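Local coordinates for protein MlnE (Bacillus amyloliquefaciens subsp. plantarum, PDB 5D2E) that is the N-terminal NADP-binding B-type ketoreductase of a macrolactin assembly-line polyketide synthase, and probably reduces beta-keto groups of the growing chain, at residues I29-L32 / G33-L37; F62-E65 / D66-Y70; S307-S310 / R311-Q315; I370-K374 / E375-E379; K393-E397 / E398-F402. All blocks are in the same frame, centred on the assembly; numbering follows the deposited sequence.

Contact 1 of 5, residues I29-L32 / G33-L37; sequences IKSL and GKTHL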
# COMPACT_ATOMS: atom_id res chain seq x y z
N ILE A 29 25.99 4.15 -16.86
CA ILE A 29 26.62 2.94 -17.44
C ILE A 29 27.03 1.93 -16.36
O ILE A 29 26.91 0.70 -16.54
CB ILE A 29 27.85 3.32 -18.32
CG1 ILE A 29 27.38 3.98 -19.61
CG2 ILE A 29 28.71 2.07 -18.61
CD1 ILE A 29 28.37 4.97 -20.20
N LYS A 30 27.54 2.46 -15.25
CA LYS A 30 27.95 1.63 -14.14
C LYS A 30 26.77 0.87 -13.56
O LYS A 30 26.99 -0.20 -13.00
CB LYS A 30 28.57 2.48 -13.05
CG LYS A 30 29.92 3.05 -13.46
CD LYS A 30 30.39 4.01 -12.38
CE LYS A 30 31.90 4.19 -12.44
NZ LYS A 30 32.26 5.44 -11.73
N SER A 31 25.55 1.41 -13.70
CA SER A 31 24.33 0.70 -13.24
C SER A 31 23.77 -0.33 -14.23
O SER A 31 22.80 -1.01 -13.90
CB SER A 31 23.22 1.69 -12.90
OG SER A 31 22.53 2.16 -14.09
N LEU A 32 24.36 -0.48 -15.42
CA LEU A 32 23.77 -1.33 -16.44
C LEU A 32 23.67 -2.77 -16.02
O LEU A 32 24.61 -3.32 -15.40
CB LEU A 32 24.48 -1.22 -17.81
CG LEU A 32 24.18 0.06 -18.59
CD1 LEU A 32 24.73 -0.09 -20.00
CD2 LEU A 32 22.69 0.41 -18.62
N GLY A 33 22.50 -3.35 -16.31
CA GLY A 33 22.10 -4.68 -15.83
C GLY A 33 21.68 -4.77 -14.37
O GLY A 33 21.44 -5.88 -13.87
N LYS A 34 21.62 -3.65 -13.66
CA LYS A 34 21.25 -3.70 -12.26
C LYS A 34 19.84 -3.19 -11.98
O LYS A 34 19.38 -3.42 -10.88
CB LYS A 34 22.24 -2.93 -11.39
CG LYS A 34 23.70 -3.34 -11.57
CD LYS A 34 23.92 -4.81 -11.22
CE LYS A 34 25.33 -5.26 -11.57
NZ LYS A 34 26.26 -4.17 -11.14
N THR A 35 19.20 -2.48 -12.91
CA THR A 35 17.90 -1.85 -12.63
C THR A 35 16.86 -2.51 -13.49
O THR A 35 16.96 -2.53 -14.71
CB THR A 35 17.95 -0.37 -12.93
OG1 THR A 35 19.04 0.18 -12.21
CG2 THR A 35 16.71 0.35 -12.45
N HIS A 36 15.85 -3.09 -12.87
CA HIS A 36 14.82 -3.81 -13.60
C HIS A 36 13.40 -3.30 -13.14
O HIS A 36 13.20 -2.99 -11.95
CB HIS A 36 14.98 -5.31 -13.30
CG HIS A 36 16.41 -5.77 -13.19
ND1 HIS A 36 17.17 -6.14 -14.29
CD2 HIS A 36 17.22 -5.92 -12.11
CE1 HIS A 36 18.39 -6.46 -13.90
NE2 HIS A 36 18.45 -6.36 -12.58
N LEU A 37 12.47 -3.18 -14.09
CA LEU A 37 11.09 -2.84 -13.80
C LEU A 37 10.22 -4.10 -13.80
O LEU A 37 10.44 -5.02 -14.60
CB LEU A 37 10.56 -1.87 -14.79
CG LEU A 37 11.29 -0.58 -15.11
CD1 LEU A 37 10.30 0.27 -15.89
CD2 LEU A 37 11.72 0.17 -13.90
O HOH W 1 26.83 -2.58 -14.02
O HOH W 2 20.24 1.10 -14.62
O HOH W 3 20.08 -1.52 -15.54
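Lys-34 N donates to Ser-31 O at 2.9 Å and closes a type II beta turn. The turn joins helix 22-30 to strand 35-46. The bond is somewhat bent, with an N-H...O angle of 145°. Gly-33 takes the third place of the turn with a positive phi of 75°, a conformation that favours glycine. The lysine side chain folds back over the turn: Lys-34 CB lies 3.2 Å from Ser-31 O. Its chain bends at chi2 (-60°) and again at its end, which brings NZ round to the carbonyl side of the turn. There a water donates to both Lys-30 O and Leu-32 O and accepts a weak bond from Lys-34 NZ. Lys-34 NZ also has a long, weak ion pair with Glu-473. A second water ties Ser-31 O to Thr-35 N. Further out, Leu-32 packs on Ile-8 and Ile-11 of helix 6-16, while Ser-31 and Thr-35 touch Ala-479 of helix 477-488. Ser-31 OG is hydrogen-bonded to Leu-28 O. It also accepts from a third water at 2.6 Å, and this water lies 2.8 Å from Thr-35 OG1.

Contact 2 of 5, residues F62-E65 / D66-Y70; sequences FFCE and DDSMY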
# COMPACT_ATOMS: atom_id res chain seq x y z
N PHE A 62 -13.65 -16.25 15.05
CA PHE A 62 -14.21 -15.53 13.92
C PHE A 62 -14.67 -14.22 14.40
O PHE A 62 -15.53 -14.16 15.30
CB PHE A 62 -15.44 -16.38 13.43
CG PHE A 62 -15.93 -16.07 12.02
CD1 PHE A 62 -16.47 -14.84 11.71
CD2 PHE A 62 -15.84 -17.01 11.03
CE1 PHE A 62 -16.92 -14.53 10.45
CE2 PHE A 62 -16.30 -16.71 9.71
CZ PHE A 62 -16.83 -15.46 9.44
N PHE A 63 -14.18 -13.14 13.77
CA PHE A 63 -14.55 -11.78 14.07
C PHE A 63 -15.44 -11.31 12.92
O PHE A 63 -15.05 -11.43 11.75
CB PHE A 63 -13.31 -10.88 14.10
CG PHE A 63 -12.34 -11.13 15.24
CD1 PHE A 63 -12.61 -10.70 16.50
CD2 PHE A 63 -11.13 -11.78 15.01
CE1 PHE A 63 -11.73 -10.91 17.53
CE2 PHE A 63 -10.23 -12.02 16.05
CZ PHE A 63 -10.54 -11.54 17.32
N CYS A 64 -16.60 -10.73 13.25
CA CYS A 64 -17.56 -10.28 12.24
C CYS A 64 -18.26 -9.10 12.82
O CYS A 64 -18.42 -9.01 14.03
CB CYS A 64 -18.56 -11.42 11.89
SG CYS A 64 -19.56 -11.10 10.38
N GLU A 65 -18.74 -8.21 11.99
CA GLU A 65 -19.38 -7.01 12.51
C GLU A 65 -20.72 -7.37 13.19
O GLU A 65 -21.08 -6.77 14.20
CB GLU A 65 -19.53 -5.96 11.39
CG GLU A 65 -19.70 -4.52 11.86
CD GLU A 65 -18.51 -3.95 12.66
OE1 GLU A 65 -17.31 -3.85 12.21
OE2 GLU A 65 -18.82 -3.52 13.78
N ASP A 66 -21.37 -8.41 12.71
CA ASP A 66 -22.70 -8.74 13.17
C ASP A 66 -22.87 -10.20 13.07
O ASP A 66 -21.92 -10.97 12.72
CB ASP A 66 -23.76 -7.96 12.34
CG ASP A 66 -23.73 -8.30 10.86
OD1 ASP A 66 -23.24 -9.37 10.42
OD2 ASP A 66 -24.19 -7.44 10.09
N ASP A 67 -24.08 -10.72 13.30
CA ASP A 67 -24.16 -12.19 13.16
C ASP A 67 -24.53 -12.80 11.85
O ASP A 67 -24.90 -13.97 11.80
CB ASP A 67 -24.93 -12.83 14.27
CG ASP A 67 -25.97 -12.04 14.70
OD1 ASP A 67 -26.79 -11.83 13.78
OD2 ASP A 67 -25.93 -11.63 15.91
N SER A 68 -24.30 -12.08 10.78
CA SER A 68 -24.70 -12.54 9.45
C SER A 68 -23.99 -13.78 9.02
O SER A 68 -24.50 -14.54 8.20
CB SER A 68 -24.53 -11.43 8.41
OG SER A 68 -23.18 -11.06 8.34
N MET A 69 -22.80 -14.06 9.56
CA MET A 69 -22.12 -15.30 9.19
C MET A 69 -22.28 -16.46 10.19
O MET A 69 -21.73 -17.56 9.97
CB MET A 69 -20.66 -14.98 8.96
CG MET A 69 -20.43 -14.18 7.68
SD MET A 69 -20.73 -15.15 6.17
CE MET A 69 -19.67 -16.54 6.18
N TYR A 70 -23.03 -16.27 11.27
CA TYR A 70 -23.02 -17.27 12.35
C TYR A 70 -23.64 -18.61 11.90
O TYR A 70 -22.99 -19.69 11.95
CB TYR A 70 -23.69 -16.72 13.62
CG TYR A 70 -23.72 -17.78 14.70
CD1 TYR A 70 -22.58 -18.06 15.47
CD2 TYR A 70 -24.87 -18.51 14.95
CE1 TYR A 70 -22.58 -19.03 16.46
CE2 TYR A 70 -24.89 -19.50 15.92
CZ TYR A 70 -23.74 -19.74 16.67
OH TYR A 70 -23.77 -20.71 17.61
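An Asx turn follows strand 60-64 and starts the loop that leads to helix 70-76. It belongs to the N-terminal half of the ketoreductase, in the region related to the Rossmann families. The loop turns back over the end of the strand, and Phe-62 and Cys-64 both direct their CB toward it. Phe-62 CZ meets Met-69 CB at 3.9 Å. The two side chains cross at about a right angle. With CG opposite the backbone N (chi1 -162°), Phe-62 brings its ring to the loop at Met-69. Cys-64 also turns its sulfur to the loop. Cys-64 SG lies 4.2 Å from Met-69 CG, an apolar contact, and 4.2 Å from Ser-68 OG. Cys-64 SG is also 3.3 Å from Asp-66 O. Met-69 bends at chi2 and chi3, and its side chain packs against Phe-131 of strand 127-133 and Ile-225 of helix 222-233. Tyr-86 of the neighbouring strand 84-89 bonds through its OH to Asp-66 O and Met-69 N, and its ring meets that of Phe-62. These neighbours make the strand end and loop a partly buried corner. The Asx turn itself is built on Asp-66 OD1, which accepts two bonds from one residue. Ser-68 N reaches Asp-66 OD1 at 2.9 Å from above the carboxylate plane, 47° out of it. Ser-68 OG donates to the syn lone pair of Asp-66 OD1 at 2.7 Å.

Contact 3 of 5, residues S307-S310 / R311-Q315; sequences SPAS and RETAQ. With NAP (NADP nicotinamide-adenine-dinucleotide phosphate), chain B.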
# COMPACT_ATOMS: atom_id res chain seq x y z
N SER A 307 7.28 21.66 7.14
CA SER A 307 8.19 22.57 7.83
C SER A 307 8.14 24.00 7.28
O SER A 307 8.00 24.21 6.06
CB SER A 307 9.61 22.11 7.70
OG SER A 307 9.74 20.85 8.27
N PRO A 308 8.37 24.99 8.16
CA PRO A 308 8.54 26.38 7.66
C PRO A 308 9.72 26.56 6.76
O PRO A 308 10.71 25.75 6.73
CB PRO A 308 8.76 27.21 8.95
CG PRO A 308 8.29 26.34 10.04
CD PRO A 308 8.53 24.90 9.62
N ALA A 309 9.70 27.66 6.01
CA ALA A 309 10.86 27.98 5.17
C ALA A 309 12.13 28.17 6.01
O ALA A 309 12.08 28.53 7.17
CB ALA A 309 10.57 29.21 4.34
N SER A 310 13.25 27.79 5.45
CA SER A 310 14.49 27.87 6.16
C SER A 310 15.56 28.36 5.17
O SER A 310 15.30 28.58 3.99
CB SER A 310 14.88 26.49 6.61
OG SER A 310 15.28 25.70 5.52
N ARG A 311 16.77 28.47 5.62
CA ARG A 311 17.83 28.84 4.71
C ARG A 311 18.07 27.76 3.66
O ARG A 311 18.32 28.05 2.50
CB ARG A 311 19.11 29.12 5.51
CG ARG A 311 20.29 29.33 4.62
CD ARG A 311 21.51 29.67 5.47
NE ARG A 311 21.28 30.81 6.34
CZ ARG A 311 21.56 32.05 6.00
NH1 ARG A 311 22.04 32.36 4.76
NH2 ARG A 311 21.31 33.00 6.85
N GLU A 312 17.97 26.50 4.05
CA GLU A 312 18.12 25.43 3.10
C GLU A 312 16.98 25.39 2.07
O GLU A 312 17.22 25.15 0.88
CB GLU A 312 18.18 24.11 3.81
CG GLU A 312 18.87 23.08 2.93
CD GLU A 312 19.14 21.77 3.65
OE1 GLU A 312 19.47 21.84 4.85
OE2 GLU A 312 19.01 20.68 3.03
N THR A 313 15.75 25.61 2.47
CA THR A 313 14.71 25.68 1.45
C THR A 313 14.99 26.82 0.47
O THR A 313 14.78 26.65 -0.72
CB THR A 313 13.28 25.78 1.99
OG1 THR A 313 13.09 27.00 2.67
CG2 THR A 313 12.96 24.63 2.93
N ALA A 314 15.51 27.94 0.95
CA ALA A 314 15.83 29.08 0.05
C ALA A 314 16.92 28.74 -0.94
O ALA A 314 16.86 29.13 -2.13
CB ALA A 314 16.21 30.33 0.88
N GLN A 315 17.94 28.06 -0.47
CA GLN A 315 19.01 27.61 -1.28
C GLN A 315 18.48 26.68 -2.40
O GLN A 315 18.93 26.76 -3.55
CB GLN A 315 20.02 26.84 -0.45
CG GLN A 315 20.85 27.78 0.42
CD GLN A 315 21.74 27.09 1.46
OE1 GLN A 315 21.73 25.86 1.60
NE2 GLN A 315 22.51 27.91 2.23
PA NAP B . 12.54 12.46 2.97
O1A NAP B . 13.84 13.19 2.54
O2A NAP B . 12.08 12.37 4.41
O5B NAP B . 11.40 13.30 2.20
C5B NAP B . 10.04 13.08 2.52
C4B NAP B . 9.48 14.47 2.71
O4B NAP B . 8.08 14.34 3.04
C3B NAP B . 10.12 15.27 3.88
O3B NAP B . 10.86 16.39 3.37
C2B NAP B . 8.91 15.79 4.68
O2B NAP B . 9.07 17.13 5.03
C1B NAP B . 7.73 15.52 3.72
N9A NAP B . 6.46 15.25 4.39
C8A NAP B . 6.18 14.28 5.34
N7A NAP B . 4.88 14.38 5.78
C5A NAP B . 4.30 15.36 5.05
C6A NAP B . 3.00 15.97 5.00
N6A NAP B . 2.02 15.45 5.82
N1A NAP B . 2.81 17.07 4.15
C2A NAP B . 3.81 17.52 3.37
N3A NAP B . 5.07 16.99 3.38
C4A NAP B . 5.36 15.95 4.17
O3 NAP B . 12.50 10.96 2.35
PN NAP B . 12.99 10.50 0.87
O1N NAP B . 14.13 9.51 1.00
O2N NAP B . 12.98 11.75 0.03
O5D NAP B . 11.78 9.62 0.26
C5D NAP B . 10.70 10.37 -0.36
C4D NAP B . 9.52 9.47 -0.77
O4D NAP B . 9.95 8.34 -1.52
C3D NAP B . 8.85 8.92 0.50
O3D NAP B . 7.45 9.01 0.34
C2D NAP B . 9.35 7.49 0.62
O2D NAP B . 8.41 6.64 1.33
C1D NAP B . 9.63 7.08 -0.86
N1N NAP B . 10.70 6.06 -0.90
C2N NAP B . 12.02 6.39 -0.68
C3N NAP B . 13.08 5.46 -0.70
C7N NAP B . 14.56 5.88 -0.45
O7N NAP B . 15.45 5.02 -0.41
N7N NAP B . 14.95 7.15 -0.30
C4N NAP B . 12.75 4.12 -0.93
C5N NAP B . 11.40 3.78 -1.11
C6N NAP B . 10.39 4.76 -1.12
P2B NAP B . 8.33 17.85 6.32
O1X NAP B . 8.72 17.11 7.59
O2X NAP B . 8.80 19.34 6.26
O3X NAP B . 6.86 17.70 6.06
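Ser-310 and Thr-313 face each other with their hydroxyls in matching torsions. In each, the oxygen sits between the backbone N and the carbonyl carbon, at chi1 71° for Ser-310 and 66° for Thr-313. This lets each hydroxyl reach the other residue's amide. Thr-313 N donates to Ser-310 OG at 3.1 Å. Ser-310 N donates to Thr-313 OG1 at 2.9 Å. Both bonds are nearly straight. Thr-313 CG2 also rests 3.6 Å from Ser-310 OG. Ala-309 CB lies 3.7 Å from Thr-313 OG1, alongside the cap. The first full helical bond runs from Ala-314 N to Ser-310 O at 3.1 Å. The same loop carries a cofactor contact at its start. Ser-307 grips one oxygen of the NADP 2'-phosphate twice: its N lies 2.9 Å and its OG 2.7 Å from O2X, and both donate. Ser-307 O is hydrogen-bonded to Tyr-329 OH, and Arg-306 N also bonds the cofactor. The paired bonds of Ser-310 and Thr-313 are a capping box at the start of helix 311-321. The loop before it, after strand 300-304, forms part of the NADP site of the Rossmann-type KR domain.

Contact 4 of 5, residues I370-K374 / E375-E379; sequences IKKTK and ESIEE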
# COMPACT_ATOMS: atom_id res chain seq x y z
N ILE A 370 4.77 -5.29 17.95
CA ILE A 370 4.72 -5.42 19.43
C ILE A 370 5.07 -4.11 20.13
O ILE A 370 4.63 -3.93 21.23
CB ILE A 370 5.63 -6.56 20.01
CG1 ILE A 370 7.08 -6.50 19.49
CG2 ILE A 370 5.07 -7.91 19.65
CD1 ILE A 370 8.03 -7.59 20.01
N LYS A 371 5.83 -3.22 19.48
CA LYS A 371 6.26 -1.94 20.05
C LYS A 371 5.59 -0.73 19.42
O LYS A 371 5.77 0.39 19.89
CB LYS A 371 7.76 -1.79 19.87
CG LYS A 371 8.53 -2.98 20.44
CD LYS A 371 9.27 -2.69 21.74
CE LYS A 371 10.61 -2.02 21.44
NZ LYS A 371 11.62 -2.23 22.51
N LYS A 372 4.82 -0.92 18.35
CA LYS A 372 4.12 0.20 17.76
C LYS A 372 3.04 0.68 18.67
O LYS A 372 2.49 -0.03 19.43
CB LYS A 372 3.40 -0.21 16.45
CG LYS A 372 4.25 -0.13 15.21
CD LYS A 372 4.36 1.26 14.66
CE LYS A 372 5.40 1.32 13.55
NZ LYS A 372 5.44 2.72 13.10
N THR A 373 2.72 1.95 18.51
CA THR A 373 1.51 2.52 19.08
C THR A 373 0.63 2.99 17.99
O THR A 373 1.06 3.25 16.86
CB THR A 373 1.82 3.75 19.93
OG1 THR A 373 2.30 4.81 19.10
CG2 THR A 373 2.80 3.46 21.03
N LYS A 374 -0.63 3.15 18.34
CA LYS A 374 -1.62 3.60 17.40
C LYS A 374 -1.25 4.94 16.84
O LYS A 374 -1.43 5.17 15.64
CB LYS A 374 -2.96 3.69 18.09
CG LYS A 374 -4.11 4.01 17.19
CD LYS A 374 -5.35 4.34 18.04
CE LYS A 374 -6.61 4.13 17.21
NZ LYS A 374 -6.76 5.14 16.12
N GLU A 375 -0.75 5.83 17.70
CA GLU A 375 -0.32 7.14 17.28
C GLU A 375 0.80 7.15 16.27
O GLU A 375 0.81 7.99 15.38
CB GLU A 375 0.09 7.98 18.49
CG GLU A 375 -1.17 8.40 19.29
CD GLU A 375 -1.69 7.32 20.25
OE1 GLU A 375 -0.97 6.32 20.56
OE2 GLU A 375 -2.86 7.46 20.66
N SER A 376 1.75 6.26 16.42
CA SER A 376 2.82 6.12 15.49
C SER A 376 2.34 5.67 14.11
O SER A 376 2.78 6.19 13.09
CB SER A 376 3.79 5.10 16.06
OG SER A 376 4.85 4.96 15.18
N ILE A 377 1.45 4.69 14.11
CA ILE A 377 0.79 4.23 12.85
C ILE A 377 0.07 5.42 12.19
O ILE A 377 0.30 5.67 10.99
CB ILE A 377 -0.19 3.09 13.12
CG1 ILE A 377 0.59 1.91 13.68
CG2 ILE A 377 -0.92 2.74 11.84
CD1 ILE A 377 -0.29 0.78 14.18
N GLU A 378 -0.74 6.17 12.95
CA GLU A 378 -1.46 7.35 12.41
C GLU A 378 -0.53 8.32 11.72
O GLU A 378 -0.85 8.85 10.66
CB GLU A 378 -2.25 8.13 13.45
CG GLU A 378 -3.35 7.33 14.12
CD GLU A 378 -3.96 7.96 15.40
OE1 GLU A 378 -3.33 8.77 16.11
OE2 GLU A 378 -5.12 7.61 15.67
N GLU A 379 0.62 8.57 12.36
CA GLU A 379 1.63 9.44 11.78
C GLU A 379 2.22 8.93 10.51
O GLU A 379 2.39 9.70 9.57
CB GLU A 379 2.80 9.68 12.77
CG GLU A 379 2.36 10.56 13.91
CD GLU A 379 3.56 10.76 14.84
OE1 GLU A 379 4.56 11.36 14.37
OE2 GLU A 379 3.53 10.22 15.93
O HOH W 4 1.40 7.03 21.59
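Thr-373 is the N-cap of helix 374-381 in the KR domain. Its OG1 accepts from Ser-376 N at 3.1 Å, a capping bond. With chi1 at 67°, OG1 is held between the backbone N and the carbonyl carbon, facing the first turn. The first backbone bonds of the helix run from Ile-377 N to Thr-373 O and from Glu-378 N to Lys-374 O. A water that donates to Glu-375 OE1 at 2.7 Å also makes a weak bond with Thr-373 OG1. The apolar contact is between Lys-372 CD and Ile-377 CG1, at 3.9 Å. Ile-377 CG1 is also in van der Waals contact with a backbone oxygen, Thr-373 O, at 3.5 Å. Ile-377 packs outward on Tyr-153 and Phe-156 of helix 141-164, so the helix start is set against the N-terminal half of the protein. Two lysines supply the charged contacts. Lys-372 is buried, and its strongest partner is Asp-420, with which NZ forms a salt bridge. The same NZ is hydrogen-bonded to Lys-365 O, and Lys-372 NZ donates to Ser-376 OG at 3.1 Å. Three partners therefore hold this ammonium group. Lys-374 has a long extended chain, bent only near its end (chi4 -69°), and it crosses that of Glu-378 at a slant. The aromatic ring of Tyr-153 makes a cation-pi contact with Lys-374. Lys-374 NZ forms its salt bridge with Glu-378 OE2 at 3.0 Å, on the anti side and 31° out of the carboxylate plane.

Contact 5 of 5, residues K393-E397 / E398-F402; sequences KAAEE and EPLDF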
# COMPACT_ATOMS: atom_id res chain seq x y z
N LYS A 393 -8.42 14.61 -4.63
CA LYS A 393 -9.69 15.25 -4.41
C LYS A 393 -9.60 16.75 -4.72
O LYS A 393 -10.36 17.24 -5.53
CB LYS A 393 -10.15 15.06 -2.99
CG LYS A 393 -11.61 15.45 -2.76
CD LYS A 393 -11.96 15.07 -1.31
CE LYS A 393 -13.45 15.19 -0.99
NZ LYS A 393 -13.76 14.76 0.38
N ALA A 394 -8.62 17.43 -4.14
CA ALA A 394 -8.44 18.87 -4.43
C ALA A 394 -8.13 19.16 -5.89
O ALA A 394 -8.43 20.22 -6.36
CB ALA A 394 -7.33 19.43 -3.58
N ALA A 395 -7.46 18.23 -6.58
CA ALA A 395 -7.02 18.47 -7.95
C ALA A 395 -7.93 17.82 -8.99
O ALA A 395 -7.54 17.71 -10.16
CB ALA A 395 -5.61 17.96 -8.13
N GLU A 396 -9.11 17.39 -8.55
CA GLU A 396 -10.05 16.66 -9.39
C GLU A 396 -10.30 17.32 -10.75
O GLU A 396 -10.28 16.65 -11.77
CB GLU A 396 -11.39 16.56 -8.64
CG GLU A 396 -12.43 15.81 -9.42
CD GLU A 396 -13.58 15.34 -8.55
OE1 GLU A 396 -13.51 15.40 -7.30
OE2 GLU A 396 -14.58 14.90 -9.17
N GLU A 397 -10.53 18.64 -10.73
CA GLU A 397 -10.83 19.42 -11.95
C GLU A 397 -9.57 19.93 -12.70
O GLU A 397 -9.70 20.62 -13.70
CB GLU A 397 -11.73 20.63 -11.63
CG GLU A 397 -13.00 20.38 -10.83
CD GLU A 397 -13.95 19.41 -11.51
OE1 GLU A 397 -13.90 19.28 -12.75
OE2 GLU A 397 -14.76 18.75 -10.81
N GLU A 398 -8.35 19.66 -12.23
CA GLU A 398 -7.18 20.19 -12.88
C GLU A 398 -6.75 19.31 -14.05
O GLU A 398 -6.94 18.07 -14.03
CB GLU A 398 -6.05 20.42 -11.87
CG GLU A 398 -6.39 21.49 -10.83
CD GLU A 398 -6.71 22.85 -11.47
OE1 GLU A 398 -5.89 23.29 -12.29
OE2 GLU A 398 -7.77 23.43 -11.17
N PRO A 399 -6.21 19.95 -15.10
CA PRO A 399 -5.83 19.23 -16.32
C PRO A 399 -4.46 18.54 -16.11
O PRO A 399 -3.42 18.95 -16.69
CB PRO A 399 -5.74 20.37 -17.37
CG PRO A 399 -5.18 21.54 -16.53
CD PRO A 399 -5.90 21.41 -15.20
N LEU A 400 -4.42 17.53 -15.23
CA LEU A 400 -3.14 16.93 -14.90
C LEU A 400 -2.71 16.06 -16.07
O LEU A 400 -3.46 15.24 -16.58
CB LEU A 400 -3.22 16.07 -13.61
CG LEU A 400 -3.72 16.74 -12.35
CD1 LEU A 400 -3.72 15.77 -11.14
CD2 LEU A 400 -2.88 17.96 -11.99
N ASP A 401 -1.47 16.20 -16.43
CA ASP A 401 -0.82 15.27 -17.32
C ASP A 401 -0.36 14.02 -16.58
O ASP A 401 -0.17 12.97 -17.20
CB ASP A 401 0.38 15.93 -17.99
CG ASP A 401 -0.07 17.03 -19.00
OD1 ASP A 401 -0.98 16.72 -19.77
OD2 ASP A 401 0.40 18.19 -19.00
N PHE A 402 -0.06 14.17 -15.28
CA PHE A 402 0.42 13.02 -14.48
C PHE A 402 0.15 13.23 -13.00
O PHE A 402 -0.02 14.39 -12.50
CB PHE A 402 1.89 12.64 -14.76
CG PHE A 402 2.86 13.73 -14.44
CD1 PHE A 402 3.23 13.98 -13.13
CD2 PHE A 402 3.32 14.58 -15.45
CE1 PHE A 402 4.10 14.97 -12.79
CE2 PHE A 402 4.20 15.62 -15.12
CZ PHE A 402 4.57 15.82 -13.79
O HOH W 5 -7.84 15.71 -12.85
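Glu-398 N meets Ala-395 O from well above the carbonyl plane, 58° out of it. Glu-398 N lies 3.0 Å from Ala-395 O, and the N-H...O angle of 160° is still fairly straight. The bond closes a type I beta turn from Ala-395 to Glu-398. A second turn follows at once, an inverse gamma turn centred on Pro-399, with a weak bond from Leu-400 N to Glu-398 O. Over the two turns the chain changes course by roughly a right angle. A water sits between two carbonyl oxygens here, 2.8 Å from Glu-396 O and 2.8 Å from Glu-398 O. The turns form the link from helix 386-394 to strand 402-408 in the Rossmann-type KR domain. Ala-395 is the first residue to leave the helical conformation. Its methyl group is met by a leucine: Ala-395 CB touches Leu-400 CD1 at 4.2 Å, the one apolar side-chain contact across the turns. Leu-400 CG lies opposite the carbonyl carbon (chi1 -56°), and this turns the leucine branch back to Ala-395. Leu-400 also packs on Leu-354. Glu-398 touches Lys-348 of helix 337-351, the helix on which Ala-394 also packs. Glu-398 is buried and folds over the turn, with its CB 3.5 Å from Ala-395 O. Its chain bends at chi2, and its OE1 is hydrogen-bonded to Leu-354 N, so one carboxylate oxygen is satisfied by a backbone amide.

How the contacts relate
Contacts 3, 4 and 5 all lie in the KR domain. Contact 3 touches NADP directly through Ser-307. In contact 4 the side chain of Glu-378 is about 11 Å from the cofactor, and that of Lys-372 about 7 Å from that of Tyr-421 of the NADP site. Contacts 3 and 4 come within about 12 Å at their nearest atoms. In contact 5 the side chain of Ala-395 is about 11 Å from that of Ile-334 of the site. In contact 1 the side chain of Thr-35 is about 9 Å from that of Trp-452 of the site and about 13 Å from the cofactor. Contact 2 lies away from the site, its centre 50 Å from that of contact 1.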